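PDB 2D5W: peptide ABC transporter, peptide-binding protein from Thermus thermophilus, which binds oligopeptides, here a pentapeptide, and probably delivers them to a membrane ABC transporter for uptake. Local coordinates for residues Leu8-Ser13 / Val247-Ile252; Ala12-Arg17 / Ser271-Thr276; Asn552-Arg557 / Gly573-Asn578. All blocks are in the same frame, centred on the assembly; numbering follows the deposited sequence.

Contact 1 (Leu8-Ser13 / Val247-Ile252); sequences LVIGAS and VVYRFI
With CG1 anti to the carbonyl carbon (chi1 -59°) and CG2 anti to the backbone N, Ile10 sets both branches against the Tyr249 ring. CG2 of Ile10 lies over one face of the ring, 4.0 Å from the centroid of Tyr249, in a CH-pi contact offset toward the rim. CD1 of Ile10 touches CE2 of Tyr249 at 3.6 Å. The two side chains lie side by side and point the same way. CD1 of Ile10 also packs on CG1 of Val247 at 3.9 Å. Ala12 CB lies at the edge of the Tyr249 ring, near its plane, and also touches CD1 of Phe251 at 3.9 Å. Helix 31-40 covers this face, and Tyr249 OH is hydrogen-bonded to Glu35 of that helix.

Beneath the side chains the backbones form a parallel strand pair. Strands 7-12 and 246-251 are neighbours in a five-stranded mixed sheet of this two-lobed solute-binding fold. Val248 N donates to Leu8 O at 2.8 Å, and Ile10 N returns a bond to Val248 O. The pattern repeats through Arg250 N to Ile10 O, then Ala12 N to Arg250 O. Ile252 N to Ala12 O, at 3.0 Å, carries the bonding just past the end of strand 246-251. CA-H...O contacts run between these bonds, as from Val9 CA to Val248 O.

On the other face, Val9 CG1 lies 3.7 Å from Arg250 CD. The arginine chain is bent at chi3 (56°) and crosses the valine obliquely, while its NH2 is hydrogen-bonded to Ser266 OG.

Contact 2 (Ala12-Arg17 / Ser271-Thr276); sequences ASQEPR and SSVSLT
The backbones come closest where Ala12, at the end of strand 7-12, passes Ser274, and Ser13 N donates to Val273 O at 2.9 Å. The donor is tilted 25° from the carbonyl plane. Ala12 CA also approaches Val273 O, at 3.2 Å, as a CA-H...O contact, and its methyl lies against the same oxygen.

The hydroxyl of Ser13 makes the second bond. Its OG sits between the backbone N and the carbonyl carbon (chi1 61°), from where Ser13 OG donates to Ser274 O at 2.9 Å. This bond lies in the carbonyl plane, on a lone pair. One serine thus grips two successive carbonyls of the facing loop.

Gln14 adds the apolar part. Its chain is extended beyond CG and crosses Val273 at about a right angle. CG1 of Val273 sits over the face of the Gln14 amide, 3.4 Å from Gln14 CD, and also touches the aliphatic CG. The polar ends of the amide are used elsewhere: OE1 bonds to Ser443, and NE2 bonds to the backbone of the bound peptide. On the other loop, Ser272 O bonds to a basic side chain of the peptide, and Val273 packs on a basic side chain too.

Loop 271-276 is braced from within. Ser271 OG accepts from Val273 N at 2.9 Å, which makes an ST turn, and it also bonds to Glu35. Ser274 OG donates to Ser271 O at 2.7 Å. Ser271 CB packs on the methyl of Ala12.

Most of the polar atoms here are paired, but Gln14 N is buried without a partner. The serine-to-carbonyl bonds are consistent with a fixed spacing of the two loops, both of which touch the peptide.

Contact 3 (Asn552-Arg557 / Gly573-Asn578); sequences NPYVVR and GYPGWN
Tyr554 and Pro575 approach from opposite directions, and the phenol end of the tyrosine meets the proline ring. CD of Pro575 lies 3.4 Å from Tyr554 OH and 3.6 Å from Tyr554 CE2. CG of Pro575 is a little farther from CE2 of Tyr554, at 3.9 Å. The proline comes at the aromatic ring obliquely. Tyr554 CG is anti to the carbonyl carbon (chi1 -70°), and the ring reaches from strand 544-557 across to the loop. Tyr554 OH also comes to 3.8 Å from Tyr574 CA.

The strand belongs to a large mixed sheet, where its backbone pairs antiparallel with strand 293-308. The loop lies between strands 560-561 and 583-584, and segment 573-578 within it has glycines at two positions. Gly573 and Gly576 both have positive phi, at angles where a CB would be jammed against the preceding carbonyl O.

Water joins the polar groups. One molecule lies in the plane of the Tyr554 ring at its edge, 2.6 Å from Tyr554 OH. It accepts from Asn552 ND2 at 3.1 Å and donates to Gly573 O. A phenylalanine in place of Tyr554 would probably leave this water without one of its three partners and weaken the packing on Pro575 CD.

Asn552 ND2 stands 4.0 Å from Gly573 O and makes no direct bond with it; the water bridges the two. Asn552 OD1 makes a weak hydrogen bond to a basic side chain of the bound peptide. Tyr574 packs on a basic side chain of the peptide as well, with its own ring leading away from the strand.

All three contacts are buried, but the face of contact 1 that carries Val9, Val248 and Arg250 is less so. Contact 1 is regular sheet, with backbone bonds along two strands and apolar packing under helix 31-40. Contact 2 continues from the same N-terminal segment, sharing Ala12 and Ser13, but joins loops through serine hydroxyls and carbonyls. Gly11 O probably bonds to Ser271 N where the two meet. Contact 3 sets a strand of another sheet against a loop, mostly through water and one aromatic-proline touch. It meets contact 2 at Ser272, whose CB packs on Tyr554 OH and Tyr574 CB. Contacts 2 and 3 both reach the bound peptide.

Contact 1 (Leu8-Ser13 / Val247-Ile252)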
ATOM      1  N   LEU A   8      13.712   9.615 -18.504  1.00 11.90           N
ATOM      2  CA  LEU A   8      12.339   9.176 -18.283  1.00 12.19           C
ATOM      3  C   LEU A   8      11.649  10.052 -17.239  1.00 11.21           C
ATOM      4  O   LEU A   8      12.037  10.051 -16.069  1.00 13.79           O
ATOM      5  CB  LEU A   8      12.334   7.723 -17.806  1.00 12.78           C
ATOM      6  CG  LEU A   8      11.007   7.139 -17.314  1.00 12.69           C
ATOM      7  CD1 LEU A   8       9.986   7.143 -18.437  1.00 15.18           C
ATOM      8  CD2 LEU A   8      11.232   5.729 -16.800  1.00 14.19           C
ATOM      9  N   VAL A   9      10.635  10.801 -17.663  1.00  9.52           N
ATOM     10  CA  VAL A   9       9.888  11.663 -16.753  1.00  9.54           C
ATOM     11  C   VAL A   9       8.557  10.985 -16.448  1.00  8.68           C
ATOM     12  O   VAL A   9       7.767  10.699 -17.353  1.00  9.28           O
ATOM     13  CB  VAL A   9       9.630  13.054 -17.378  1.00  9.94           C
ATOM     14  CG1 VAL A   9       8.764  13.896 -16.449  1.00 12.11           C
ATOM     15  CG2 VAL A   9      10.953  13.756 -17.646  1.00 12.59           C
ATOM     16  N   ILE A  10       8.326  10.723 -15.166  1.00  8.26           N
ATOM     17  CA  ILE A  10       7.115  10.060 -14.702  1.00  8.51           C
ATOM     18  C   ILE A  10       6.254  11.023 -13.895  1.00  8.56           C
ATOM     19  O   ILE A  10       6.742  11.685 -12.981  1.00  9.32           O
ATOM     20  CB  ILE A  10       7.474   8.839 -13.825  1.00  8.22           C
ATOM     21  CG1 ILE A  10       8.333   7.861 -14.632  1.00  9.86           C
ATOM     22  CG2 ILE A  10       6.213   8.164 -13.320  1.00  8.56           C
ATOM     23  CD1 ILE A  10       8.940   6.740 -13.809  1.00 11.23           C
ATOM     24  N   GLY A  11       4.972  11.098 -14.241  1.00  8.14           N
ATOM     25  CA  GLY A  11       4.066  11.983 -13.533  1.00  8.88           C
ATOM     26  C   GLY A  11       3.276  11.274 -12.450  1.00  7.41           C
ATOM     27  O   GLY A  11       2.747  10.180 -12.667  1.00  8.80           O
ATOM     28  N   ALA A  12       3.188  11.908 -11.283  1.00  7.40           N
ATOM     29  CA  ALA A  12       2.460  11.355 -10.145  1.00  7.47           C
ATOM     30  C   ALA A  12       1.653  12.452  -9.457  1.00  8.04           C
ATOM     31  O   ALA A  12       2.018  13.626  -9.512  1.00  8.25           O
ATOM     32  CB  ALA A  12       3.440  10.726  -9.155  1.00  8.48           C
ATOM     33  N   SER A  13       0.563  12.063  -8.799  1.00  7.81           N
ATOM     34  CA  SER A  13      -0.290  13.023  -8.105  1.00  8.44           C
ATOM     35  C   SER A  13      -0.109  13.019  -6.586  1.00  7.33           C
ATOM     36  O   SER A  13      -0.804  13.743  -5.873  1.00  8.84           O
ATOM     37  CB  SER A  13      -1.759  12.770  -8.447  1.00 10.26           C
ATOM     38  OG  SER A  13      -2.160  11.476  -8.042  1.00 11.14           O
ATOM     39  N   VAL A 247      15.921   9.330 -14.351  1.00  9.92           N
ATOM     40  CA  VAL A 247      14.493   9.138 -14.121  1.00  9.45           C
ATOM     41  C   VAL A 247      14.058  10.251 -13.184  1.00  9.29           C
ATOM     42  O   VAL A 247      14.653  10.446 -12.120  1.00 10.45           O
ATOM     43  CB  VAL A 247      14.177   7.788 -13.443  1.00 10.31           C
ATOM     44  CG1 VAL A 247      12.678   7.686 -13.167  1.00 10.27           C
ATOM     45  CG2 VAL A 247      14.636   6.634 -14.323  1.00 11.58           C
ATOM     46  N   VAL A 248      13.033  10.989 -13.583  1.00  9.22           N
ATOM     47  CA  VAL A 248      12.530  12.076 -12.766  1.00 10.31           C
ATOM     48  C   VAL A 248      11.040  11.931 -12.522  1.00  9.15           C
ATOM     49  O   VAL A 248      10.256  11.799 -13.467  1.00 10.36           O
ATOM     50  CB  VAL A 248      12.761  13.451 -13.440  1.00 10.17           C
ATOM     51  CG1 VAL A 248      12.153  14.564 -12.589  1.00 12.12           C
ATOM     52  CG2 VAL A 248      14.245  13.690 -13.644  1.00 12.98           C
ATOM     53  N   TYR A 249      10.657  11.921 -11.251  1.00  9.09           N
ATOM     54  CA  TYR A 249       9.250  11.872 -10.881  1.00  8.46           C
ATOM     55  C   TYR A 249       8.834  13.319 -10.656  1.00  8.85           C
ATOM     56  O   TYR A 249       9.490  14.049  -9.911  1.00  9.07           O
ATOM     57  CB  TYR A 249       9.051  11.091  -9.583  1.00  9.52           C
ATOM     58  CG  TYR A 249       8.678   9.643  -9.778  1.00  7.88           C
ATOM     59  CD1 TYR A 249       7.355   9.218  -9.633  1.00  8.31           C
ATOM     60  CD2 TYR A 249       9.645   8.693 -10.107  1.00  9.23           C
ATOM     61  CE1 TYR A 249       7.006   7.885  -9.807  1.00  8.98           C
ATOM     62  CE2 TYR A 249       9.305   7.360 -10.285  1.00  8.78           C
ATOM     63  CZ  TYR A 249       7.988   6.961 -10.134  1.00  9.12           C
ATOM     64  OH  TYR A 249       7.669   5.634 -10.308  1.00 10.28           O
ATOM     65  N   ARG A 250       7.766  13.738 -11.328  1.00  8.37           N
ATOM     66  CA  ARG A 250       7.226  15.085 -11.186  1.00  8.51           C
ATOM     67  C   ARG A 250       5.912  14.944 -10.435  1.00  8.93           C
ATOM     68  O   ARG A 250       5.062  14.133 -10.803  1.00  9.68           O
ATOM     69  CB  ARG A 250       6.977  15.720 -12.554  1.00 10.53           C
ATOM     70  CG  ARG A 250       8.223  16.273 -13.218  1.00 14.98           C
ATOM     71  CD  ARG A 250       7.872  16.943 -14.535  1.00 17.52           C
ATOM     72  NE  ARG A 250       6.868  17.989 -14.367  1.00 21.21           N
ATOM     73  CZ  ARG A 250       6.240  18.590 -15.373  1.00 22.38           C
ATOM     74  NH1 ARG A 250       5.338  19.532 -15.130  1.00 23.85           N
ATOM     75  NH2 ARG A 250       6.510  18.242 -16.625  1.00 22.02           N
ATOM     76  N   PHE A 251       5.751  15.738  -9.381  1.00  8.46           N
ATOM     77  CA  PHE A 251       4.557  15.685  -8.551  1.00  8.18           C
ATOM     78  C   PHE A 251       3.619  16.855  -8.769  1.00  8.30           C
ATOM     79  O   PHE A 251       4.009  18.014  -8.631  1.00  9.10           O
ATOM     80  CB  PHE A 251       4.970  15.622  -7.080  1.00  9.13           C
ATOM     81  CG  PHE A 251       5.901  14.490  -6.776  1.00  7.87           C
ATOM     82  CD1 PHE A 251       5.458  13.176  -6.859  1.00  8.79           C
ATOM     83  CD2 PHE A 251       7.237  14.728  -6.467  1.00  9.57           C
ATOM     84  CE1 PHE A 251       6.326  12.114  -6.647  1.00  9.73           C
ATOM     85  CE2 PHE A 251       8.117  13.666  -6.252  1.00 10.47           C
ATOM     86  CZ  PHE A 251       7.657  12.359  -6.343  1.00 10.39           C
ATOM     87  N   ILE A 252       2.377  16.534  -9.117  1.00  8.53           N
ATOM     88  CA  ILE A 252       1.335  17.535  -9.332  1.00  8.41           C
ATOM     89  C   ILE A 252       0.130  17.009  -8.554  1.00  8.60           C
ATOM     90  O   ILE A 252      -0.539  16.067  -8.982  1.00  8.88           O
ATOM     91  CB  ILE A 252       1.015  17.695 -10.836  1.00  8.98           C
ATOM     92  CG1 ILE A 252       2.284  18.122 -11.588  1.00 10.41           C
ATOM     93  CG2 ILE A 252      -0.083  18.741 -11.028  1.00  9.53           C
ATOM     94  CD1 ILE A 252       2.109  18.247 -13.092  1.00 12.13           C
TER

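Contact 2 (Ala12-Arg17 / Ser271-Thr276)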
ATOM      1  N   ALA A  12       3.188  11.908 -11.283  1.00  7.40           N
ATOM      2  CA  ALA A  12       2.460  11.355 -10.145  1.00  7.47           C
ATOM      3  C   ALA A  12       1.653  12.452  -9.457  1.00  8.04           C
ATOM      4  O   ALA A  12       2.018  13.626  -9.512  1.00  8.25           O
ATOM      5  CB  ALA A  12       3.440  10.726  -9.155  1.00  8.48           C
ATOM      6  N   SER A  13       0.563  12.063  -8.799  1.00  7.81           N
ATOM      7  CA  SER A  13      -0.290  13.023  -8.105  1.00  8.44           C
ATOM      8  C   SER A  13      -0.109  13.019  -6.586  1.00  7.33           C
ATOM      9  O   SER A  13      -0.804  13.743  -5.873  1.00  8.84           O
ATOM     10  CB  SER A  13      -1.759  12.770  -8.447  1.00 10.26           C
ATOM     11  OG  SER A  13      -2.160  11.476  -8.042  1.00 11.14           O
ATOM     12  N   GLN A  14       0.815  12.193  -6.100  1.00  7.41           N
ATOM     13  CA  GLN A  14       1.109  12.108  -4.675  1.00  7.69           C
ATOM     14  C   GLN A  14       2.616  12.022  -4.524  1.00  7.91           C
ATOM     15  O   GLN A  14       3.300  11.483  -5.394  1.00  8.89           O
ATOM     16  CB  GLN A  14       0.436  10.881  -4.060  1.00  7.24           C
ATOM     17  CG  GLN A  14      -1.079  10.978  -4.092  1.00  7.56           C
ATOM     18  CD  GLN A  14      -1.774   9.760  -3.531  1.00  8.61           C
ATOM     19  OE1 GLN A  14      -1.207   9.009  -2.736  1.00  8.52           O
ATOM     20  NE2 GLN A  14      -3.020   9.562  -3.933  1.00  9.44           N
ATOM     21  N   GLU A  15       3.129  12.556  -3.424  1.00  8.30           N
ATOM     22  CA  GLU A  15       4.565  12.571  -3.169  1.00  8.12           C
ATOM     23  C   GLU A  15       4.909  11.866  -1.860  1.00  7.65           C
ATOM     24  O   GLU A  15       4.191  11.997  -0.873  1.00  8.31           O
ATOM     25  CB  GLU A  15       5.048  14.022  -3.111  1.00  9.05           C
ATOM     26  CG  GLU A  15       6.550  14.197  -2.967  1.00  9.43           C
ATOM     27  CD  GLU A  15       6.985  15.650  -3.084  1.00 11.09           C
ATOM     28  OE1 GLU A  15       6.150  16.498  -3.474  1.00 12.56           O
ATOM     29  OE2 GLU A  15       8.165  15.950  -2.800  1.00 10.75           O
ATOM     30  N   PRO A  16       6.009  11.098  -1.840  1.00  7.62           N
ATOM     31  CA  PRO A  16       6.384  10.410  -0.599  1.00  8.57           C
ATOM     32  C   PRO A  16       6.653  11.422   0.512  1.00  8.27           C
ATOM     33  O   PRO A  16       7.237  12.476   0.265  1.00  9.20           O
ATOM     34  CB  PRO A  16       7.661   9.667  -0.984  1.00  9.20           C
ATOM     35  CG  PRO A  16       7.521   9.459  -2.460  1.00 11.09           C
ATOM     36  CD  PRO A  16       6.933  10.761  -2.936  1.00  9.01           C
ATOM     37  N   ARG A  17       6.234  11.108   1.732  1.00  8.19           N
ATOM     38  CA  ARG A  17       6.491  12.008   2.852  1.00  8.69           C
ATOM     39  C   ARG A  17       7.959  11.871   3.269  1.00  8.06           C
ATOM     40  O   ARG A  17       8.596  12.848   3.658  1.00  9.36           O
ATOM     41  CB  ARG A  17       5.564  11.676   4.020  1.00 10.23           C
ATOM     42  CG  ARG A  17       5.776  12.540   5.268  1.00  9.95           C
ATOM     43  CD  ARG A  17       5.766  14.037   4.957  1.00 10.83           C
ATOM     44  NE  ARG A  17       5.907  14.860   6.160  1.00 12.54           N
ATOM     45  CZ  ARG A  17       4.915  15.147   6.997  1.00 13.43           C
ATOM     46  NH1 ARG A  17       5.145  15.900   8.066  1.00 15.07           N
ATOM     47  NH2 ARG A  17       3.691  14.696   6.763  1.00 14.19           N
ATOM     48  N   SER A 271       2.613   7.315 -13.315  1.00  7.93           N
ATOM     49  CA  SER A 271       2.785   6.440 -12.166  1.00  8.52           C
ATOM     50  C   SER A 271       1.494   5.676 -11.894  1.00  8.02           C
ATOM     51  O   SER A 271       0.445   5.985 -12.463  1.00  8.42           O
ATOM     52  CB  SER A 271       3.132   7.317 -10.953  1.00  9.49           C
ATOM     53  OG  SER A 271       3.022   6.632  -9.715  1.00  9.60           O
ATOM     54  N   SER A 272       1.570   4.675 -11.022  1.00  8.69           N
ATOM     55  CA  SER A 272       0.380   3.937 -10.628  1.00  8.43           C
ATOM     56  C   SER A 272      -0.437   4.874  -9.726  1.00  7.86           C
ATOM     57  O   SER A 272      -1.604   4.612  -9.444  1.00  9.51           O
ATOM     58  CB  SER A 272       0.750   2.665  -9.858  1.00  9.26           C
ATOM     59  OG  SER A 272       1.361   2.964  -8.613  1.00  9.43           O
ATOM     60  N   VAL A 273       0.192   5.956  -9.266  1.00  7.83           N
ATOM     61  CA  VAL A 273      -0.483   6.949  -8.429  1.00  8.03           C
ATOM     62  C   VAL A 273      -0.449   8.263  -9.205  1.00  6.79           C
ATOM     63  O   VAL A 273       0.405   9.128  -8.983  1.00  8.30           O
ATOM     64  CB  VAL A 273       0.219   7.122  -7.062  1.00  8.74           C
ATOM     65  CG1 VAL A 273      -0.594   8.056  -6.180  1.00  9.39           C
ATOM     66  CG2 VAL A 273       0.383   5.770  -6.385  1.00  9.93           C
ATOM     67  N   SER A 274      -1.391   8.402 -10.128  1.00  8.15           N
ATOM     68  CA  SER A 274      -1.445   9.581 -10.976  1.00  7.81           C
ATOM     69  C   SER A 274      -2.871   9.994 -11.310  1.00  9.37           C
ATOM     70  O   SER A 274      -3.535  10.635 -10.498  1.00 10.37           O
ATOM     71  CB  SER A 274      -0.637   9.326 -12.259  1.00  8.83           C
ATOM     72  OG  SER A 274      -1.067   8.151 -12.927  1.00  8.63           O
ATOM     73  N   LEU A 275      -3.333   9.621 -12.499  1.00  8.29           N
ATOM     74  CA  LEU A 275      -4.672   9.956 -12.969  1.00  9.26           C
ATOM     75  C   LEU A 275      -5.696   8.926 -12.532  1.00  9.34           C
ATOM     76  O   LEU A 275      -5.368   7.760 -12.318  1.00 10.04           O
ATOM     77  CB  LEU A 275      -4.678  10.037 -14.496  1.00 10.65           C
ATOM     78  CG  LEU A 275      -3.640  10.952 -15.146  1.00 10.25           C
ATOM     79  CD1 LEU A 275      -3.726  10.825 -16.665  1.00 11.91           C
ATOM     80  CD2 LEU A 275      -3.873  12.389 -14.707  1.00 10.96           C
ATOM     81  N   THR A 276      -6.945   9.355 -12.409  1.00  9.15           N
ATOM     82  CA  THR A 276      -7.996   8.432 -12.025  1.00 10.24           C
ATOM     83  C   THR A 276      -8.646   7.860 -13.288  1.00  9.71           C
ATOM     84  O   THR A 276      -8.447   8.375 -14.390  1.00  9.24           O
ATOM     85  CB  THR A 276      -9.025   9.113 -11.094  1.00  9.87           C
ATOM     86  OG1 THR A 276      -9.522  10.311 -11.698  1.00 10.43           O
ATOM     87  CG2 THR A 276      -8.362   9.473  -9.769  1.00 11.62           C
TER

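Contact 3 (Asn552-Arg557 / Gly573-Asn578)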
ATOM      1  N   ASN A 552      -5.902   0.815 -12.825  1.00 11.18           N
ATOM      2  CA  ASN A 552      -5.027   1.967 -13.009  1.00 11.92           C
ATOM      3  C   ASN A 552      -4.837   2.337 -14.470  1.00 11.22           C
ATOM      4  O   ASN A 552      -4.539   1.481 -15.303  1.00 11.13           O
ATOM      5  CB  ASN A 552      -3.627   1.711 -12.433  1.00 14.06           C
ATOM      6  CG  ASN A 552      -3.608   1.620 -10.920  1.00 15.18           C
ATOM      7  OD1 ASN A 552      -4.344   2.323 -10.231  1.00 16.94           O
ATOM      8  ND2 ASN A 552      -2.735   0.769 -10.394  1.00 17.55           N
ATOM      9  N   PRO A 553      -5.024   3.621 -14.804  1.00 11.18           N
ATOM     10  CA  PRO A 553      -4.830   4.025 -16.196  1.00 11.06           C
ATOM     11  C   PRO A 553      -3.364   4.431 -16.348  1.00 11.02           C
ATOM     12  O   PRO A 553      -2.794   5.071 -15.460  1.00 10.67           O
ATOM     13  CB  PRO A 553      -5.775   5.211 -16.344  1.00 11.89           C
ATOM     14  CG  PRO A 553      -5.708   5.850 -14.993  1.00 13.11           C
ATOM     15  CD  PRO A 553      -5.720   4.671 -14.036  1.00 12.18           C
ATOM     16  N   TYR A 554      -2.745   4.029 -17.452  1.00 10.22           N
ATOM     17  CA  TYR A 554      -1.359   4.385 -17.724  1.00  9.73           C
ATOM     18  C   TYR A 554      -1.267   5.075 -19.072  1.00  9.56           C
ATOM     19  O   TYR A 554      -1.856   4.614 -20.052  1.00 10.99           O
ATOM     20  CB  TYR A 554      -0.459   3.147 -17.725  1.00  9.65           C
ATOM     21  CG  TYR A 554      -0.278   2.536 -16.360  1.00  9.15           C
ATOM     22  CD1 TYR A 554      -0.985   1.398 -15.984  1.00 11.68           C
ATOM     23  CD2 TYR A 554       0.578   3.121 -15.428  1.00  9.33           C
ATOM     24  CE1 TYR A 554      -0.844   0.855 -14.713  1.00 11.49           C
ATOM     25  CE2 TYR A 554       0.723   2.589 -14.157  1.00 10.18           C
ATOM     26  CZ  TYR A 554       0.011   1.460 -13.807  1.00 10.73           C
ATOM     27  OH  TYR A 554       0.152   0.934 -12.545  1.00 12.89           O
ATOM     28  N   VAL A 555      -0.552   6.194 -19.111  1.00  8.93           N
ATOM     29  CA  VAL A 555      -0.349   6.943 -20.347  1.00  8.64           C
ATOM     30  C   VAL A 555       1.143   6.820 -20.602  1.00  8.90           C
ATOM     31  O   VAL A 555       1.960   7.245 -19.782  1.00 10.64           O
ATOM     32  CB  VAL A 555      -0.755   8.418 -20.185  1.00  8.62           C
ATOM     33  CG1 VAL A 555      -0.602   9.150 -21.517  1.00 10.40           C
ATOM     34  CG2 VAL A 555      -2.198   8.499 -19.704  1.00 10.08           C
ATOM     35  N   VAL A 556       1.494   6.234 -21.742  1.00  9.09           N
ATOM     36  CA  VAL A 556       2.888   5.972 -22.068  1.00  8.82           C
ATOM     37  C   VAL A 556       3.283   6.512 -23.434  1.00  8.27           C
ATOM     38  O   VAL A 556       2.640   6.208 -24.439  1.00  9.22           O
ATOM     39  CB  VAL A 556       3.143   4.445 -22.026  1.00  9.01           C
ATOM     40  CG1 VAL A 556       4.611   4.143 -22.269  1.00 12.16           C
ATOM     41  CG2 VAL A 556       2.689   3.881 -20.685  1.00 10.52           C
ATOM     42  N   ARG A 557       4.349   7.303 -23.476  1.00  8.86           N
ATOM     43  CA  ARG A 557       4.801   7.873 -24.737  1.00  9.08           C
ATOM     44  C   ARG A 557       5.238   6.787 -25.705  1.00  9.95           C
ATOM     45  O   ARG A 557       5.892   5.816 -25.320  1.00  9.71           O
ATOM     46  CB  ARG A 557       5.971   8.832 -24.519  1.00  9.40           C
ATOM     47  CG  ARG A 557       6.291   9.667 -25.758  1.00 11.96           C
ATOM     48  CD  ARG A 557       7.622  10.387 -25.655  1.00 13.62           C
ATOM     49  NE  ARG A 557       7.726  11.236 -24.471  1.00 14.85           N
ATOM     50  CZ  ARG A 557       7.094  12.395 -24.306  1.00 14.68           C
ATOM     51  NH1 ARG A 557       6.293  12.870 -25.252  1.00 16.49           N
ATOM     52  NH2 ARG A 557       7.276  13.090 -23.194  1.00 17.47           N
ATOM     53  N   GLY A 573       1.410  -4.517  -8.216  1.00 12.31           N
ATOM     54  CA  GLY A 573       0.778  -4.157  -9.465  1.00 14.84           C
ATOM     55  C   GLY A 573       1.068  -2.762  -9.958  1.00 16.61           C
ATOM     56  O   GLY A 573       0.162  -1.942 -10.118  1.00 20.15           O
ATOM     57  N   TYR A 574       2.340  -2.477 -10.172  1.00 14.87           N
ATOM     58  CA  TYR A 574       2.728  -1.189 -10.704  1.00 14.90           C
ATOM     59  C   TYR A 574       3.950  -1.349 -11.586  1.00 12.72           C
ATOM     60  O   TYR A 574       4.565  -2.417 -11.633  1.00 11.69           O
ATOM     61  CB  TYR A 574       2.955  -0.159  -9.583  1.00 15.06           C
ATOM     62  CG  TYR A 574       3.744  -0.604  -8.369  1.00 15.04           C
ATOM     63  CD1 TYR A 574       3.591   0.065  -7.155  1.00 13.71           C
ATOM     64  CD2 TYR A 574       4.657  -1.655  -8.430  1.00 15.24           C
ATOM     65  CE1 TYR A 574       4.325  -0.295  -6.031  1.00 14.83           C
ATOM     66  CE2 TYR A 574       5.399  -2.024  -7.307  1.00 15.70           C
ATOM     67  CZ  TYR A 574       5.226  -1.338  -6.113  1.00 15.45           C
ATOM     68  OH  TYR A 574       5.956  -1.688  -5.000  1.00 18.91           O
ATOM     69  N   PRO A 575       4.285  -0.305 -12.348  1.00 11.08           N
ATOM     70  CA  PRO A 575       5.446  -0.350 -13.234  1.00 11.28           C
ATOM     71  C   PRO A 575       6.717  -0.110 -12.436  1.00 10.77           C
ATOM     72  O   PRO A 575       6.654   0.252 -11.261  1.00 11.93           O
ATOM     73  CB  PRO A 575       5.163   0.779 -14.215  1.00 13.05           C
ATOM     74  CG  PRO A 575       4.478   1.785 -13.352  1.00 16.13           C
ATOM     75  CD  PRO A 575       3.530   0.948 -12.528  1.00 12.36           C
ATOM     76  N   GLY A 576       7.866  -0.333 -13.068  1.00 10.94           N
ATOM     77  CA  GLY A 576       9.132  -0.088 -12.404  1.00 10.49           C
ATOM     78  C   GLY A 576       9.791  -1.254 -11.692  1.00 10.68           C
ATOM     79  O   GLY A 576      10.830  -1.076 -11.059  1.00 11.55           O
ATOM     80  N   TRP A 577       9.199  -2.440 -11.799  1.00 10.17           N
ATOM     81  CA  TRP A 577       9.732  -3.642 -11.160  1.00 10.98           C
ATOM     82  C   TRP A 577      10.890  -4.232 -11.974  1.00 11.00           C
ATOM     83  O   TRP A 577      11.559  -5.171 -11.539  1.00 11.54           O
ATOM     84  CB  TRP A 577       8.614  -4.680 -11.024  1.00 10.94           C
ATOM     85  CG  TRP A 577       7.917  -4.918 -12.324  1.00 10.26           C
ATOM     86  CD1 TRP A 577       6.881  -4.198 -12.849  1.00 10.79           C
ATOM     87  CD2 TRP A 577       8.292  -5.866 -13.327  1.00 10.54           C
ATOM     88  NE1 TRP A 577       6.595  -4.634 -14.121  1.00 10.98           N
ATOM     89  CE2 TRP A 577       7.449  -5.658 -14.439  1.00 10.56           C
ATOM     90  CE3 TRP A 577       9.268  -6.870 -13.396  1.00 11.22           C
ATOM     91  CZ2 TRP A 577       7.552  -6.420 -15.610  1.00 12.78           C
ATOM     92  CZ3 TRP A 577       9.369  -7.623 -14.559  1.00 13.83           C
ATOM     93  CH2 TRP A 577       8.516  -7.393 -15.648  1.00 13.03           C
ATOM     94  N   ASN A 578      11.110  -3.668 -13.159  1.00  9.94           N
ATOM     95  CA  ASN A 578      12.162  -4.093 -14.089  1.00 10.48           C
ATOM     96  C   ASN A 578      12.806  -2.810 -14.604  1.00 10.40           C
ATOM     97  O   ASN A 578      13.141  -2.697 -15.784  1.00 10.15           O
ATOM     98  CB  ASN A 578      11.523  -4.838 -15.262  1.00 10.66           C
ATOM     99  CG  ASN A 578      10.571  -3.953 -16.060  1.00 10.09           C
ATOM    100  OD1 ASN A 578       9.985  -3.012 -15.521  1.00 10.42           O
ATOM    101  ND2 ASN A 578      10.409  -4.255 -17.344  1.00 10.59           N
TER
HETATM  102  O   HOH W   1      -0.863  -0.568  -8.249  1.00 19.25           O
HETATM  103  O   HOH W   2      -1.243  -1.264 -12.134  1.00 26.29           O